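Local structure of polar amino acid ABC uptake transporter substrate binding protein (3HV1) at residues A[67-79]-A[84-98]. The protein probably binds polar amino acids outside the cell and delivers them to an ABC transporter for uptake. Sequence-based numbering, arbitrary orientation.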
# COMPACT_ATOMS: atom_id res chain seq x y z
N ILE A 67 1.70 8.19 -27.12
CA ILE A 67 1.89 9.61 -26.83
C ILE A 67 3.34 9.99 -26.59
O ILE A 67 4.20 9.13 -26.44
CB ILE A 67 1.11 10.03 -25.57
CG1 ILE A 67 1.67 9.28 -24.35
CG2 ILE A 67 -0.37 9.74 -25.74
CD1 ILE A 67 1.07 9.71 -23.02
N ASP A 68 3.61 11.30 -26.59
CA ASP A 68 4.94 11.78 -26.28
C ASP A 68 4.90 11.59 -24.77
O ASP A 68 4.15 12.27 -24.08
CB ASP A 68 5.07 13.27 -26.62
CG ASP A 68 6.44 13.84 -26.28
OD1 ASP A 68 6.90 13.61 -25.14
OD2 ASP A 68 7.05 14.51 -27.14
N TRP A 69 5.69 10.64 -24.26
CA TRP A 69 5.68 10.34 -22.82
C TRP A 69 5.84 11.54 -21.90
O TRP A 69 5.19 11.62 -20.86
CB TRP A 69 6.75 9.28 -22.51
CG TRP A 69 6.58 8.61 -21.16
CD1 TRP A 69 7.50 8.57 -20.15
CD2 TRP A 69 5.45 7.86 -20.69
NE1 TRP A 69 7.01 7.85 -19.09
CE2 TRP A 69 5.75 7.41 -19.39
CE3 TRP A 69 4.20 7.54 -21.24
CZ2 TRP A 69 4.85 6.64 -18.62
CZ3 TRP A 69 3.30 6.78 -20.47
CH2 TRP A 69 3.64 6.34 -19.18
N ASP A 70 6.70 12.49 -22.28
CA ASP A 70 6.91 13.67 -21.44
C ASP A 70 5.62 14.46 -21.25
O ASP A 70 5.45 15.16 -20.26
CB ASP A 70 7.96 14.59 -22.07
CG ASP A 70 9.31 13.92 -22.21
OD1 ASP A 70 9.75 13.27 -21.23
OD2 ASP A 70 9.94 14.05 -23.28
N MSE A 71 4.71 14.32 -22.21
CA MSE A 71 3.44 15.03 -22.18
C MSE A 71 2.30 14.25 -21.55
O MSE A 71 1.14 14.68 -21.63
CB MSE A 71 3.04 15.41 -23.60
CG MSE A 71 3.94 16.41 -24.28
SE MSE A 71 4.01 18.08 -23.34
CE MSE A 71 2.15 18.58 -23.37
N LYS A 72 2.61 13.13 -20.91
CA LYS A 72 1.56 12.31 -20.33
C LYS A 72 0.61 12.99 -19.36
O LYS A 72 -0.60 12.84 -19.50
CB LYS A 72 2.16 11.06 -19.68
CG LYS A 72 3.14 11.32 -18.56
CD LYS A 72 3.77 10.00 -18.12
CE LYS A 72 4.96 10.23 -17.21
NZ LYS A 72 6.06 10.91 -17.93
N GLU A 73 1.11 13.72 -18.37
CA GLU A 73 0.21 14.36 -17.42
C GLU A 73 -0.63 15.43 -18.10
O GLU A 73 -1.80 15.63 -17.77
CB GLU A 73 0.96 15.03 -16.26
CG GLU A 73 1.53 14.08 -15.21
CD GLU A 73 2.83 13.46 -15.65
OE1 GLU A 73 3.61 14.15 -16.35
OE2 GLU A 73 3.09 12.29 -15.30
N THR A 74 -0.02 16.12 -19.05
CA THR A 74 -0.74 17.16 -19.78
C THR A 74 -1.86 16.53 -20.59
O THR A 74 -2.99 17.00 -20.56
CB THR A 74 0.19 17.92 -20.72
OG1 THR A 74 1.22 18.56 -19.95
CG2 THR A 74 -0.60 18.98 -21.50
N GLU A 75 -1.54 15.45 -21.30
CA GLU A 75 -2.51 14.74 -22.11
C GLU A 75 -3.69 14.27 -21.26
O GLU A 75 -4.84 14.33 -21.68
CB GLU A 75 -1.87 13.52 -22.77
CG GLU A 75 -0.93 13.85 -23.92
CD GLU A 75 -1.68 14.03 -25.21
OE1 GLU A 75 -2.11 13.02 -25.80
OE2 GLU A 75 -1.85 15.19 -25.64
N LEU A 76 -3.39 13.82 -20.05
CA LEU A 76 -4.40 13.33 -19.12
C LEU A 76 -5.31 14.45 -18.63
O LEU A 76 -6.54 14.31 -18.61
CB LEU A 76 -3.72 12.66 -17.92
CG LEU A 76 -4.64 12.04 -16.87
CD1 LEU A 76 -5.47 10.92 -17.49
CD2 LEU A 76 -3.79 11.52 -15.73
N LYS A 77 -4.71 15.54 -18.20
CA LYS A 77 -5.48 16.67 -17.71
C LYS A 77 -6.19 17.38 -18.85
O LYS A 77 -7.24 17.97 -18.65
CB LYS A 77 -4.56 17.64 -16.95
CG LYS A 77 -4.11 17.10 -15.60
CD LYS A 77 -3.26 18.09 -14.82
CE LYS A 77 -1.87 18.26 -15.42
NZ LYS A 77 -0.99 19.08 -14.54
N ASN A 78 -5.62 17.32 -20.06
CA ASN A 78 -6.22 17.96 -21.23
C ASN A 78 -7.41 17.18 -21.77
O ASN A 78 -8.24 17.72 -22.51
CB ASN A 78 -5.20 18.10 -22.36
CG ASN A 78 -4.30 19.29 -22.16
OD1 ASN A 78 -4.49 20.09 -21.24
ND2 ASN A 78 -3.30 19.43 -23.03
N GLY A 79 -7.49 15.90 -21.40
CA GLY A 79 -8.59 15.07 -21.85
C GLY A 79 -8.25 14.35 -23.13
O GLY A 79 -9.13 13.72 -23.73
N ILE A 84 -3.15 6.87 -17.91
CA ILE A 84 -1.74 6.73 -18.21
C ILE A 84 -1.46 5.30 -17.70
O ILE A 84 -1.46 5.06 -16.50
CB ILE A 84 -0.89 7.72 -17.41
CG1 ILE A 84 -1.25 9.16 -17.79
CG2 ILE A 84 0.59 7.48 -17.67
CD1 ILE A 84 -0.44 10.21 -17.04
N TRP A 85 -1.25 4.37 -18.62
CA TRP A 85 -1.03 2.98 -18.26
C TRP A 85 0.07 2.43 -19.16
O TRP A 85 -0.18 2.06 -20.31
CB TRP A 85 -2.34 2.21 -18.48
CG TRP A 85 -2.39 0.85 -17.82
CD1 TRP A 85 -1.33 0.02 -17.57
CD2 TRP A 85 -3.56 0.17 -17.36
NE1 TRP A 85 -1.78 -1.14 -16.98
CE2 TRP A 85 -3.14 -1.08 -16.84
CE3 TRP A 85 -4.93 0.49 -17.33
CZ2 TRP A 85 -4.03 -2.01 -16.29
CZ3 TRP A 85 -5.82 -0.44 -16.79
CH2 TRP A 85 -5.36 -1.67 -16.28
N ASN A 86 1.29 2.40 -18.65
CA ASN A 86 2.45 1.93 -19.41
C ASN A 86 3.64 1.92 -18.45
O ASN A 86 4.60 2.68 -18.62
CB ASN A 86 2.71 2.91 -20.58
CG ASN A 86 3.79 2.43 -21.55
OD1 ASN A 86 3.73 1.31 -22.07
ND2 ASN A 86 4.77 3.28 -21.81
N GLY A 87 3.57 1.08 -17.42
CA GLY A 87 4.64 1.02 -16.44
C GLY A 87 4.75 2.34 -15.70
O GLY A 87 5.85 2.82 -15.42
N TYR A 88 3.61 2.94 -15.41
CA TYR A 88 3.54 4.22 -14.71
C TYR A 88 3.60 3.95 -13.20
O TYR A 88 3.33 2.84 -12.76
CB TYR A 88 2.21 4.90 -15.08
CG TYR A 88 2.10 6.37 -14.75
CD1 TYR A 88 3.10 7.28 -15.11
CD2 TYR A 88 0.95 6.88 -14.14
CE1 TYR A 88 2.95 8.65 -14.88
CE2 TYR A 88 0.80 8.25 -13.91
CZ TYR A 88 1.80 9.12 -14.28
OH TYR A 88 1.63 10.48 -14.09
N SER A 89 3.96 4.95 -12.41
CA SER A 89 4.03 4.75 -10.96
C SER A 89 3.79 6.04 -10.17
O SER A 89 3.85 7.14 -10.72
CB SER A 89 5.38 4.16 -10.57
OG SER A 89 6.43 5.03 -10.93
N VAL A 90 3.54 5.89 -8.87
CA VAL A 90 3.29 7.04 -8.02
C VAL A 90 4.55 7.82 -7.65
O VAL A 90 5.62 7.24 -7.43
CB VAL A 90 2.59 6.61 -6.70
CG1 VAL A 90 2.38 7.82 -5.79
CG2 VAL A 90 1.26 5.96 -7.01
N THR A 91 4.40 9.14 -7.61
CA THR A 91 5.46 10.07 -7.21
C THR A 91 4.65 11.25 -6.71
O THR A 91 3.52 11.45 -7.15
CB THR A 91 6.34 10.56 -8.38
OG1 THR A 91 5.56 11.38 -9.27
CG2 THR A 91 6.94 9.39 -9.15
N ASP A 92 5.21 12.02 -5.78
CA ASP A 92 4.49 13.17 -5.26
C ASP A 92 4.16 14.16 -6.37
O ASP A 92 3.11 14.81 -6.34
CB ASP A 92 5.31 13.88 -4.17
CG ASP A 92 5.43 13.05 -2.91
OD1 ASP A 92 4.39 12.61 -2.38
OD2 ASP A 92 6.57 12.84 -2.44
N GLU A 93 5.05 14.28 -7.35
CA GLU A 93 4.84 15.19 -8.46
C GLU A 93 3.65 14.73 -9.29
O GLU A 93 2.76 15.51 -9.61
CB GLU A 93 6.10 15.24 -9.35
CG GLU A 93 6.09 16.34 -10.41
CD GLU A 93 7.35 16.35 -11.26
OE1 GLU A 93 8.46 16.42 -10.69
OE2 GLU A 93 7.23 16.29 -12.50
N ARG A 94 3.63 13.44 -9.62
CA ARG A 94 2.55 12.88 -10.41
C ARG A 94 1.23 12.95 -9.66
O ARG A 94 0.17 13.11 -10.27
CB ARG A 94 2.89 11.44 -10.79
CG ARG A 94 4.05 11.35 -11.77
CD ARG A 94 4.54 9.94 -11.98
NE ARG A 94 5.58 9.90 -13.00
CZ ARG A 94 6.23 8.81 -13.38
NH1 ARG A 94 5.95 7.64 -12.81
NH2 ARG A 94 7.14 8.87 -14.34
N LYS A 95 1.28 12.83 -8.34
CA LYS A 95 0.08 12.89 -7.53
C LYS A 95 -0.56 14.28 -7.60
O LYS A 95 -1.74 14.44 -7.31
CB LYS A 95 0.40 12.53 -6.08
CG LYS A 95 0.78 11.07 -5.89
CD LYS A 95 1.01 10.74 -4.43
CE LYS A 95 -0.27 10.87 -3.62
NZ LYS A 95 -0.08 10.40 -2.22
N GLN A 96 0.22 15.28 -7.99
CA GLN A 96 -0.32 16.62 -8.11
C GLN A 96 -1.20 16.68 -9.35
O GLN A 96 -2.09 17.52 -9.45
CB GLN A 96 0.81 17.65 -8.23
CG GLN A 96 1.69 17.77 -6.98
CD GLN A 96 0.90 18.14 -5.73
OE1 GLN A 96 0.07 17.37 -5.24
NE2 GLN A 96 1.16 19.33 -5.20
N SER A 97 -0.97 15.75 -10.28
CA SER A 97 -1.74 15.71 -11.53
C SER A 97 -2.72 14.54 -11.65
O SER A 97 -3.60 14.57 -12.51
CB SER A 97 -0.79 15.69 -12.73
OG SER A 97 -0.04 16.89 -12.81
N ALA A 98 -2.59 13.52 -10.82
CA ALA A 98 -3.50 12.39 -10.95
C ALA A 98 -3.69 11.52 -9.72
O ALA A 98 -2.96 11.62 -8.74
CB ALA A 98 -3.05 11.52 -12.12
O HOH W 1 8.40 10.39 -16.50
O HOH W 2 6.06 12.46 -14.65
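Ile84 packs against helix 72-78, and its two branches fill different places. Ile84 CD1 lies 3.8 Å from Leu76 CD2 and also touches the start of the helix at Lys72. Ile84 CG2 sits over the centre of one face of the Tyr88 ring and meets Trp69 CH2 at 3.6 Å. Ala98 CB completes the apolar patch against Leu76 CD2. The Lys72 chain lies across the Trp69 ring, with CD over its centre, and its CE comes to the edge of Tyr88. The bend at chi4 (-65°) brings Lys72 NZ back to Trp69 O, 3.1 Å away and above the carbonyl plane. Lys72 N reaches that oxygen from the opposite face.

This apolar part is close-packed, carbon on carbon; the polar part is looser and bridged by two waters. Tyr88 OH donates to the anti lone pair of Glu73 OE2 at 2.6 Å, with ring and carboxylate planes 26° apart. Arg94 makes no direct salt bridge to Glu73; one water links its NE to Glu73 OE2. A second water accepts from Lys72 NZ and Arg94 NH2. At the exposed end, Lys77 NZ donates to Ser97 OG at 2.9 Å.

The contact joins the helix to the chain leaving strand 83-84 in one lobe of the solute-binding fold. Arg94 NH1 also holds Ser89 O, nearly straight at 170°. The short Tyr88 bond, the water and the nearby arginine would probably keep Glu73 ionised.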